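Local coordinates for protein prolyl oligopeptidase (Novosphingobium capsulatum, PDB 1YR2) that probably hydrolyses oligopeptides on the carboxyl side of proline, and less readily alanine, as a serine peptidase of the S9A family, at residues Ala142-Lys147 with Thr445-Val450; Met602-Phe607 with Arg630-Tyr635; Thr295-Arg300 with Val309-Pro314. All blocks are in the same frame, centred on the assembly; numbering follows the deposited sequence.

Contact 1 of 3, residues Ala142-Lys147 with Thr445-Val450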
loop_
_atom_site.group_PDB
_atom_site.type_symbol
_atom_site.label_atom_id
_atom_site.label_comp_id
_atom_site.label_asym_id
_atom_site.label_seq_id
_atom_site.Cartn_x
_atom_site.Cartn_y
_atom_site.Cartn_z
ATOM N N ALA A 142 -10.486 23.468 -20.849
ATOM C CA ALA A 142 -11.741 23.576 -20.091
ATOM C C ALA A 142 -11.380 23.885 -18.661
ATOM O O ALA A 142 -10.408 23.348 -18.168
ATOM C CB ALA A 142 -12.522 22.292 -20.122
ATOM N N PRO A 143 -12.163 24.712 -17.983
ATOM C CA PRO A 143 -11.876 25.031 -16.566
ATOM C C PRO A 143 -11.823 23.771 -15.694
ATOM O O PRO A 143 -12.597 22.832 -15.892
ATOM C CB PRO A 143 -13.070 25.932 -16.154
ATOM C CG PRO A 143 -13.633 26.479 -17.451
ATOM C CD PRO A 143 -13.324 25.483 -18.507
ATOM N N VAL A 144 -10.879 23.727 -14.768
ATOM C CA VAL A 144 -10.883 22.674 -13.752
ATOM C C VAL A 144 -12.226 22.678 -13.049
ATOM O O VAL A 144 -12.727 23.743 -12.656
ATOM C CB VAL A 144 -9.741 22.916 -12.756
ATOM C CG1 VAL A 144 -9.811 21.934 -11.585
ATOM C CG2 VAL A 144 -8.399 22.822 -13.478
ATOM N N GLY A 145 -12.834 21.504 -12.927
ATOM C CA GLY A 145 -14.156 21.379 -12.370
ATOM C C GLY A 145 -15.266 21.268 -13.406
ATOM O O GLY A 145 -16.376 21.101 -13.028
ATOM N N THR A 146 -14.959 21.359 -14.696
ATOM C CA THR A 146 -15.927 21.143 -15.766
ATOM C C THR A 146 -16.162 19.669 -15.879
ATOM O O THR A 146 -15.195 18.954 -16.023
ATOM C CB THR A 146 -15.297 21.564 -17.126
ATOM O OG1 THR A 146 -14.922 22.931 -17.088
ATOM C CG2 THR A 146 -16.316 21.412 -18.332
ATOM N N LYS A 147 -17.410 19.206 -15.847
ATOM C CA LYS A 147 -17.707 17.770 -16.062
ATOM C C LYS A 147 -17.199 17.264 -17.426
ATOM O O LYS A 147 -17.494 17.827 -18.490
ATOM C CB LYS A 147 -19.215 17.481 -15.901
ATOM C CG LYS A 147 -19.588 16.029 -16.041
ATOM C CD LYS A 147 -19.009 15.173 -14.932
ATOM C CE LYS A 147 -19.375 13.681 -15.110
ATOM N NZ LYS A 147 -18.920 12.849 -13.938
ATOM N N THR A 445 -0.468 22.381 -6.229
ATOM C CA THR A 445 -1.689 23.082 -5.905
ATOM C C THR A 445 -2.819 22.109 -6.156
ATOM O O THR A 445 -2.650 21.088 -6.836
ATOM C CB THR A 445 -1.923 24.324 -6.825
ATOM O OG1 THR A 445 -1.732 23.959 -8.189
ATOM C CG2 THR A 445 -0.935 25.375 -6.625
ATOM N N PRO A 446 -3.988 22.407 -5.641
ATOM C CA PRO A 446 -5.157 21.551 -5.935
ATOM C C PRO A 446 -5.542 21.487 -7.400
ATOM O O PRO A 446 -5.438 22.464 -8.120
ATOM C CB PRO A 446 -6.275 22.192 -5.082
ATOM C CG PRO A 446 -5.527 22.935 -4.033
ATOM C CD PRO A 446 -4.288 23.486 -4.686
ATOM N N TRP A 447 -6.003 20.317 -7.846
ATOM C CA TRP A 447 -6.561 20.158 -9.169
ATOM C C TRP A 447 -8.083 20.017 -9.013
ATOM O O TRP A 447 -8.729 20.893 -8.443
ATOM C CB TRP A 447 -5.878 18.971 -9.878
ATOM C CG TRP A 447 -6.248 18.852 -11.318
ATOM C CD1 TRP A 447 -6.144 19.844 -12.277
ATOM C CD2 TRP A 447 -6.834 17.714 -11.990
ATOM N NE1 TRP A 447 -6.632 19.388 -13.474
ATOM C CE2 TRP A 447 -7.071 18.098 -13.331
ATOM C CE3 TRP A 447 -7.168 16.412 -11.599
ATOM C CZ2 TRP A 447 -7.620 17.221 -14.279
ATOM C CZ3 TRP A 447 -7.727 15.533 -12.521
ATOM C CH2 TRP A 447 -7.957 15.957 -13.861
ATOM N N GLU A 448 -8.686 18.958 -9.504
ATOM C CA GLU A 448 -10.108 18.784 -9.356
ATOM C C GLU A 448 -10.519 18.725 -7.915
ATOM O O GLU A 448 -9.961 17.937 -7.128
ATOM C CB GLU A 448 -10.601 17.521 -10.043
ATOM C CG GLU A 448 -10.566 17.642 -11.562
ATOM C CD GLU A 448 -11.674 18.480 -12.109
ATOM O OE1 GLU A 448 -12.787 18.474 -11.540
ATOM O OE2 GLU A 448 -11.414 19.125 -13.131
ATOM N N PRO A 449 -11.515 19.503 -7.539
ATOM C CA PRO A 449 -12.109 19.302 -6.202
ATOM C C PRO A 449 -12.686 17.895 -6.021
ATOM O O PRO A 449 -13.221 17.319 -6.964
ATOM C CB PRO A 449 -13.223 20.317 -6.169
ATOM C CG PRO A 449 -12.850 21.346 -7.149
ATOM C CD PRO A 449 -12.131 20.636 -8.257
ATOM N N VAL A 450 -12.564 17.355 -4.811
ATOM C CA VAL A 450 -13.089 16.040 -4.450
ATOM C C VAL A 450 -14.012 16.224 -3.256
ATOM O O VAL A 450 -13.611 16.821 -2.251
ATOM C CB VAL A 450 -11.925 15.075 -4.075
ATOM C CG1 VAL A 450 -12.410 13.807 -3.456
ATOM C CG2 VAL A 450 -11.132 14.701 -5.316
HETATM O O HOH W 1 -14.844 17.697 -13.162
#
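The carboxylate oxygen OE2 of E448 is gripped by two groups: it accepts a hydrogen bond from the backbone N of G145, with N and OE2 2.8 Å apart, and it forms a salt bridge with R138, which stands on strand 134-139. The bond from G145 is fairly straight, 159° at the hydrogen, and reaches OE2 on its syn side, though 34° out of the carboxylate plane. The other oxygen, OE1, takes a hydrogen from a water 2.7 Å away, and the same water gives a weak bond to T146 O, so the carboxylate is tied to the 142-147 loop directly and through solvent.

G145 is the third residue of a type II beta turn running from P143 to T146, and its positive phi suits that position, which glycine takes readily. The turn is closed twice at P143 O: T146 N bonds it, and T146 OG1 lies 2.6 Å from P143 O.

Beside the polar bond, V144 slides past E448 in the opposite direction. Its CG1, anti to the backbone N (chi1 173°), lies 3.5 Å from W447 O, while CG2 approaches the indole of W447 obliquely, 3.9 Å from CD1. Within the 445-450 segment, E448 CG rests above one face of that indole, offset toward its rim.

R138 also bonds T146 O, so one arginine links the carboxylate to the loop backbone. A largely buried glutamate compensated in this way is probably kept ionised, and it fastens the turn of the first propeller blade to the chain leaving the last.

Contact 2 of 3, residues Met602-Phe607 with Arg630-Tyr635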
loop_
_atom_site.group_PDB
_atom_site.type_symbol
_atom_site.label_atom_id
_atom_site.label_comp_id
_atom_site.label_asym_id
_atom_site.label_seq_id
_atom_site.Cartn_x
_atom_site.Cartn_y
_atom_site.Cartn_z
ATOM N N MET A 602 0.162 -16.278 17.721
ATOM C CA MET A 602 0.260 -16.277 19.184
ATOM C C MET A 602 1.049 -17.454 19.762
ATOM O O MET A 602 1.652 -17.303 20.809
ATOM C CB MET A 602 -1.134 -16.181 19.817
ATOM C CG MET A 602 -1.944 -14.972 19.332
ATOM S SD MET A 602 -0.971 -13.379 19.382
ATOM C CE MET A 602 -2.305 -12.266 19.910
ATOM N N ASP A 603 1.059 -18.591 19.063
ATOM C CA ASP A 603 1.877 -19.713 19.471
ATOM C C ASP A 603 3.115 -19.789 18.558
ATOM O O ASP A 603 3.090 -20.338 17.463
ATOM C CB ASP A 603 1.078 -21.009 19.456
ATOM C CG ASP A 603 1.876 -22.194 20.050
ATOM O OD1 ASP A 603 3.157 -22.138 20.058
ATOM O OD2 ASP A 603 1.317 -23.221 20.488
ATOM N N MET A 604 4.174 -19.166 19.020
ATOM C CA MET A 604 5.414 -19.018 18.266
ATOM C C MET A 604 6.289 -20.248 18.360
ATOM O O MET A 604 7.356 -20.298 17.741
ATOM C CB MET A 604 6.169 -17.806 18.809
ATOM C CG MET A 604 5.494 -16.484 18.511
ATOM S SD MET A 604 5.268 -16.160 16.747
ATOM C CE MET A 604 6.919 -16.199 16.135
ATOM N N LEU A 605 5.858 -21.244 19.129
ATOM C CA LEU A 605 6.549 -22.517 19.172
ATOM C C LEU A 605 6.011 -23.488 18.131
ATOM O O LEU A 605 6.710 -24.446 17.793
ATOM C CB LEU A 605 6.475 -23.154 20.570
ATOM C CG LEU A 605 6.971 -22.296 21.717
ATOM C CD1 LEU A 605 6.942 -23.153 23.023
ATOM C CD2 LEU A 605 8.325 -21.779 21.421
ATOM N N ARG A 606 4.777 -23.240 17.655
ATOM C CA ARG A 606 4.102 -24.146 16.740
ATOM C C ARG A 606 3.655 -23.493 15.416
ATOM O O ARG A 606 2.908 -24.101 14.646
ATOM C CB ARG A 606 2.896 -24.771 17.457
ATOM C CG ARG A 606 3.280 -25.751 18.542
ATOM C CD ARG A 606 2.097 -26.300 19.309
ATOM N NE ARG A 606 1.178 -27.059 18.450
ATOM C CZ ARG A 606 1.421 -28.264 17.971
ATOM N NH1 ARG A 606 2.552 -28.898 18.217
ATOM N NH2 ARG A 606 0.521 -28.858 17.228
ATOM N N PHE A 607 4.107 -22.285 15.131
ATOM C CA PHE A 607 3.608 -21.525 13.960
ATOM C C PHE A 607 3.910 -22.233 12.638
ATOM O O PHE A 607 3.107 -22.196 11.695
ATOM C CB PHE A 607 4.191 -20.111 13.924
ATOM C CG PHE A 607 5.641 -20.074 13.576
ATOM C CD1 PHE A 607 6.033 -20.071 12.258
ATOM C CD2 PHE A 607 6.618 -20.028 14.551
ATOM C CE1 PHE A 607 7.351 -20.052 11.915
ATOM C CE2 PHE A 607 7.928 -20.016 14.206
ATOM C CZ PHE A 607 8.295 -20.062 12.870
ATOM N N ARG A 630 14.726 -21.105 22.025
ATOM C CA ARG A 630 14.840 -20.351 23.269
ATOM C C ARG A 630 14.494 -18.889 23.043
ATOM O O ARG A 630 13.855 -18.259 23.897
ATOM C CB ARG A 630 16.235 -20.450 23.881
ATOM C CG ARG A 630 16.540 -21.811 24.466
ATOM C CD ARG A 630 17.833 -21.799 25.296
ATOM N NE ARG A 630 18.310 -23.154 25.498
ATOM C CZ ARG A 630 17.755 -24.062 26.306
ATOM N NH1 ARG A 630 16.697 -23.798 27.053
ATOM N NH2 ARG A 630 18.302 -25.262 26.371
ATOM N N VAL A 631 14.903 -18.359 21.896
ATOM C CA VAL A 631 14.551 -16.980 21.533
ATOM C C VAL A 631 13.011 -16.876 21.423
ATOM O O VAL A 631 12.409 -15.928 21.970
ATOM C CB VAL A 631 15.224 -16.598 20.210
ATOM C CG1 VAL A 631 14.549 -15.380 19.516
ATOM C CG2 VAL A 631 16.658 -16.355 20.429
ATOM N N LEU A 632 12.378 -17.846 20.758
ATOM C CA LEU A 632 10.918 -17.813 20.529
ATOM C C LEU A 632 10.142 -17.962 21.851
ATOM O O LEU A 632 9.116 -17.301 22.056
ATOM C CB LEU A 632 10.442 -18.910 19.540
ATOM C CG LEU A 632 10.857 -18.727 18.076
ATOM C CD1 LEU A 632 10.819 -20.038 17.344
ATOM C CD2 LEU A 632 9.968 -17.724 17.434
ATOM N N ARG A 633 10.643 -18.837 22.720
ATOM C CA ARG A 633 9.977 -19.127 24.002
ATOM C C ARG A 633 9.931 -17.874 24.879
ATOM O O ARG A 633 9.024 -17.694 25.642
ATOM C CB ARG A 633 10.688 -20.296 24.726
ATOM C CG ARG A 633 10.199 -20.601 26.104
ATOM C CD ARG A 633 8.782 -20.978 26.108
ATOM N NE ARG A 633 8.255 -21.276 27.443
ATOM C CZ ARG A 633 7.675 -20.374 28.232
ATOM N NH1 ARG A 633 7.624 -19.097 27.888
ATOM N NH2 ARG A 633 7.164 -20.745 29.415
ATOM N N ARG A 634 10.894 -16.989 24.746
ATOM C CA ARG A 634 10.929 -15.772 25.556
ATOM C C ARG A 634 9.810 -14.792 25.237
ATOM O O ARG A 634 9.472 -13.992 26.077
ATOM C CB ARG A 634 12.275 -15.043 25.392
ATOM C CG ARG A 634 13.407 -15.740 26.091
ATOM C CD ARG A 634 14.809 -15.325 25.619
ATOM N NE ARG A 634 15.827 -16.228 26.181
ATOM C CZ ARG A 634 16.934 -16.663 25.562
ATOM N NH1 ARG A 634 17.257 -16.292 24.315
ATOM N NH2 ARG A 634 17.719 -17.523 26.196
ATOM N N TYR A 635 9.223 -14.881 24.049
ATOM C CA TYR A 635 8.147 -13.943 23.668
ATOM C C TYR A 635 6.850 -14.504 23.113
ATOM O O TYR A 635 5.879 -13.742 22.923
ATOM C CB TYR A 635 8.694 -12.853 22.757
ATOM C CG TYR A 635 9.053 -13.270 21.344
ATOM C CD1 TYR A 635 8.075 -13.454 20.382
ATOM C CD2 TYR A 635 10.375 -13.434 20.952
ATOM C CE1 TYR A 635 8.384 -13.777 19.075
ATOM C CE2 TYR A 635 10.708 -13.795 19.624
ATOM C CZ TYR A 635 9.700 -13.963 18.693
ATOM O OH TYR A 635 9.953 -14.291 17.361
#
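A loop and a helical segment come together where M604 and L632 bring their CA atoms within 6.1 Å of each other. Segment 602-607 is a loop that folds back on itself at D603: OD1 accepts from L605 N at 3.0 Å, forming an Asx turn, and receives a weaker bond from R606 N. Segment 630-635 begins on helix 626-633, and Y635 N bonds L632 O. No hydrogen bond crosses between the segments, and the contact is made by apolar groups.

L632 points at the loop and meets M604 at about a right angle. L632 CD2 lies 3.6 Å from M604 CE, the thioether methyl, while L632 CD1 sits 3.5 Å from M604 O, a buried carbonyl oxygen that has no polar partner in the model. The methionine is bent at both chi2 and chi3 (each -59°), which curls CE back so that it touches Y635 OH as well as the leucine. M604 CG comes obliquely to the tyrosine ring, 4.0 Å from CE1.

On the flank of this pair, L605 CD2 slides past L632 CB at 4.0 Å, and L605 CD1 rests on the aliphatic CD of R633. F607 offers its ring edge, near the ring plane, to L632 CD1. M604 and Y635 both continue onto L579 of helix 576-587, and F607 meets Y620 edge-to-face.

The contact lies in the alpha/beta-hydrolase domain and joins the loop after sheet strand 594-598 to helix 626-633; both segments also touch helix 576-587, which follows the probable nucleophile elbow of this fold.

Contact 3 of 3, residues Thr295-Arg300 with Val309-Pro314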
loop_
_atom_site.group_PDB
_atom_site.type_symbol
_atom_site.label_atom_id
_atom_site.label_comp_id
_atom_site.label_asym_id
_atom_site.label_seq_id
_atom_site.Cartn_x
_atom_site.Cartn_y
_atom_site.Cartn_z
ATOM N N THR A 295 16.684 -6.332 -19.602
ATOM C CA THR A 295 17.458 -5.855 -20.707
ATOM C C THR A 295 16.748 -4.690 -21.342
ATOM O O THR A 295 15.590 -4.421 -21.046
ATOM C CB THR A 295 17.676 -6.944 -21.784
ATOM O OG1 THR A 295 16.424 -7.296 -22.391
ATOM C CG2 THR A 295 18.298 -8.243 -21.197
ATOM N N VAL A 296 17.476 -3.996 -22.218
ATOM C CA VAL A 296 16.936 -2.845 -22.925
ATOM C C VAL A 296 17.431 -2.891 -24.338
ATOM O O VAL A 296 18.674 -3.007 -24.551
ATOM C CB VAL A 296 17.364 -1.477 -22.246
ATOM C CG1 VAL A 296 16.739 -0.278 -23.022
ATOM C CG2 VAL A 296 16.930 -1.422 -20.790
ATOM N N HIS A 297 16.501 -2.853 -25.301
ATOM C CA HIS A 297 16.805 -2.645 -26.696
ATOM C C HIS A 297 16.166 -1.335 -27.188
ATOM O O HIS A 297 15.122 -0.914 -26.654
ATOM C CB HIS A 297 16.295 -3.794 -27.558
ATOM C CG HIS A 297 17.019 -5.083 -27.343
ATOM N ND1 HIS A 297 16.881 -5.834 -26.201
ATOM C CD2 HIS A 297 17.925 -5.735 -28.119
ATOM C CE1 HIS A 297 17.655 -6.909 -26.294
ATOM N NE2 HIS A 297 18.307 -6.868 -27.443
ATOM N N VAL A 298 16.805 -0.670 -28.153
ATOM C CA VAL A 298 16.286 0.608 -28.662
ATOM C C VAL A 298 16.257 0.606 -30.189
ATOM O O VAL A 298 16.995 -0.128 -30.822
ATOM C CB VAL A 298 17.088 1.832 -28.162
ATOM C CG1 VAL A 298 17.004 1.897 -26.649
ATOM C CG2 VAL A 298 18.523 1.807 -28.648
ATOM N N ALA A 299 15.376 1.414 -30.761
ATOM C CA ALA A 299 15.322 1.586 -32.193
ATOM C C ALA A 299 14.974 3.000 -32.475
ATOM O O ALA A 299 14.010 3.541 -31.954
ATOM C CB ALA A 299 14.310 0.683 -32.822
ATOM N N ARG A 300 15.754 3.597 -33.349
ATOM C CA ARG A 300 15.501 4.950 -33.835
ATOM C C ARG A 300 14.284 5.031 -34.786
ATOM O O ARG A 300 14.151 4.259 -35.745
ATOM C CB ARG A 300 16.771 5.459 -34.538
ATOM C CG ARG A 300 16.696 6.858 -35.055
ATOM C CD ARG A 300 17.975 7.262 -35.829
ATOM N NE ARG A 300 19.150 7.220 -34.958
ATOM C CZ ARG A 300 19.703 8.259 -34.333
ATOM N NH1 ARG A 300 19.237 9.498 -34.484
ATOM N NH2 ARG A 300 20.765 8.058 -33.564
ATOM N N VAL A 309 16.658 -2.605 -34.523
ATOM C CA VAL A 309 16.585 -2.739 -33.054
ATOM C C VAL A 309 17.957 -3.169 -32.556
ATOM O O VAL A 309 18.503 -4.189 -33.050
ATOM C CB VAL A 309 15.516 -3.764 -32.620
ATOM C CG1 VAL A 309 15.444 -3.881 -31.081
ATOM C CG2 VAL A 309 14.155 -3.366 -33.107
ATOM N N THR A 310 18.568 -2.381 -31.665
ATOM C CA THR A 310 19.898 -2.723 -31.118
ATOM C C THR A 310 19.858 -2.827 -29.631
ATOM O O THR A 310 19.069 -2.178 -28.968
ATOM C CB THR A 310 20.940 -1.670 -31.430
ATOM O OG1 THR A 310 20.374 -0.385 -31.185
ATOM C CG2 THR A 310 21.359 -1.691 -32.901
ATOM N N ALA A 311 20.760 -3.623 -29.091
ATOM C CA ALA A 311 20.813 -3.882 -27.677
ATOM C C ALA A 311 21.520 -2.734 -26.997
ATOM O O ALA A 311 22.622 -2.395 -27.382
ATOM C CB ALA A 311 21.597 -5.177 -27.432
ATOM N N LEU A 312 20.906 -2.136 -25.988
ATOM C CA LEU A 312 21.603 -1.108 -25.207
ATOM C C LEU A 312 22.144 -1.720 -23.913
ATOM O O LEU A 312 23.237 -1.452 -23.524
ATOM C CB LEU A 312 20.610 -0.006 -24.875
ATOM C CG LEU A 312 20.896 1.486 -24.893
ATOM C CD1 LEU A 312 20.033 2.203 -23.883
ATOM C CD2 LEU A 312 22.366 1.876 -24.819
ATOM N N ILE A 313 21.323 -2.493 -23.219
ATOM C CA ILE A 313 21.713 -3.243 -22.024
ATOM C C ILE A 313 21.414 -4.701 -22.385
ATOM O O ILE A 313 20.282 -5.123 -22.344
ATOM C CB ILE A 313 20.841 -2.815 -20.798
ATOM C CG1 ILE A 313 21.002 -1.334 -20.460
ATOM C CG2 ILE A 313 21.094 -3.745 -19.571
ATOM C CD1 ILE A 313 22.395 -0.896 -20.030
ATOM N N PRO A 314 22.403 -5.436 -22.869
ATOM C CA PRO A 314 22.131 -6.770 -23.434
ATOM C C PRO A 314 21.931 -7.915 -22.434
ATOM O O PRO A 314 21.399 -8.966 -22.828
ATOM C CB PRO A 314 23.370 -7.043 -24.312
ATOM C CG PRO A 314 24.440 -6.143 -23.798
ATOM C CD PRO A 314 23.782 -5.009 -23.079
#
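The imidazole of H297 leans obliquely over the neighbouring strand, its CD2 3.5 Å from A311 CA and its NE2 3.7 Å from A311 CB. V309 CG1 also approaches the ring obliquely and comes within 3.6 Å of H297 CB. Beyond the pair, F261 meets the imidazole with planes at about 45°. H297 CG lies anti to the carbonyl carbon (chi1 -68°), which brings the ring across to A311 of the neighbouring strand.

Strands 295-302 and 305-311 form the antiparallel hairpin at the outer side of a four-stranded propeller blade. V298 and T310 are a hydrogen-bonded pair, V298 N reaching T310 O at 2.8 Å, whereas H297 and A311 are a non-hydrogen-bonded one. A classic beta bulge then shifts the register: L312 and I313 both face V296, whose O accepts from L312 N at 2.8 Å and from I313 N at 3.0 Å. The I313 bond lies in the carbonyl plane on a lone pair, while L312 N is tilted 23° from that plane.

On the face opposite H297, V296 CB packs against I313 CB, and the L312 side chain crosses that of V298 at an oblique angle, L312 CD1 4.1 Å from V298 CG1. F355 of strand 354-357 touches L312 and I313, and W320 touches V296 and I313.

After an N-terminal part that includes helices 72-89 and 95-105, the chain enters the propeller blades, and the loop 142-147 waits for 445-450, almost three hundred residues later, before contact 1 closes. Within that long loop, contact 3 closes a short hairpin of a middle blade, its segments only nine residues apart, so it nests in contact 1 without touching it; their centres lie 41 Å apart. Contact 1 thus joins the first blade to the exit of the last, while contact 3 works inside a single blade and toward its neighbour. Contact 2 follows in series, in the hydrolase domain, where it links a loop to a helix. Its centre is 54 Å from that of contact 1, on the opposite side of the chain's centre.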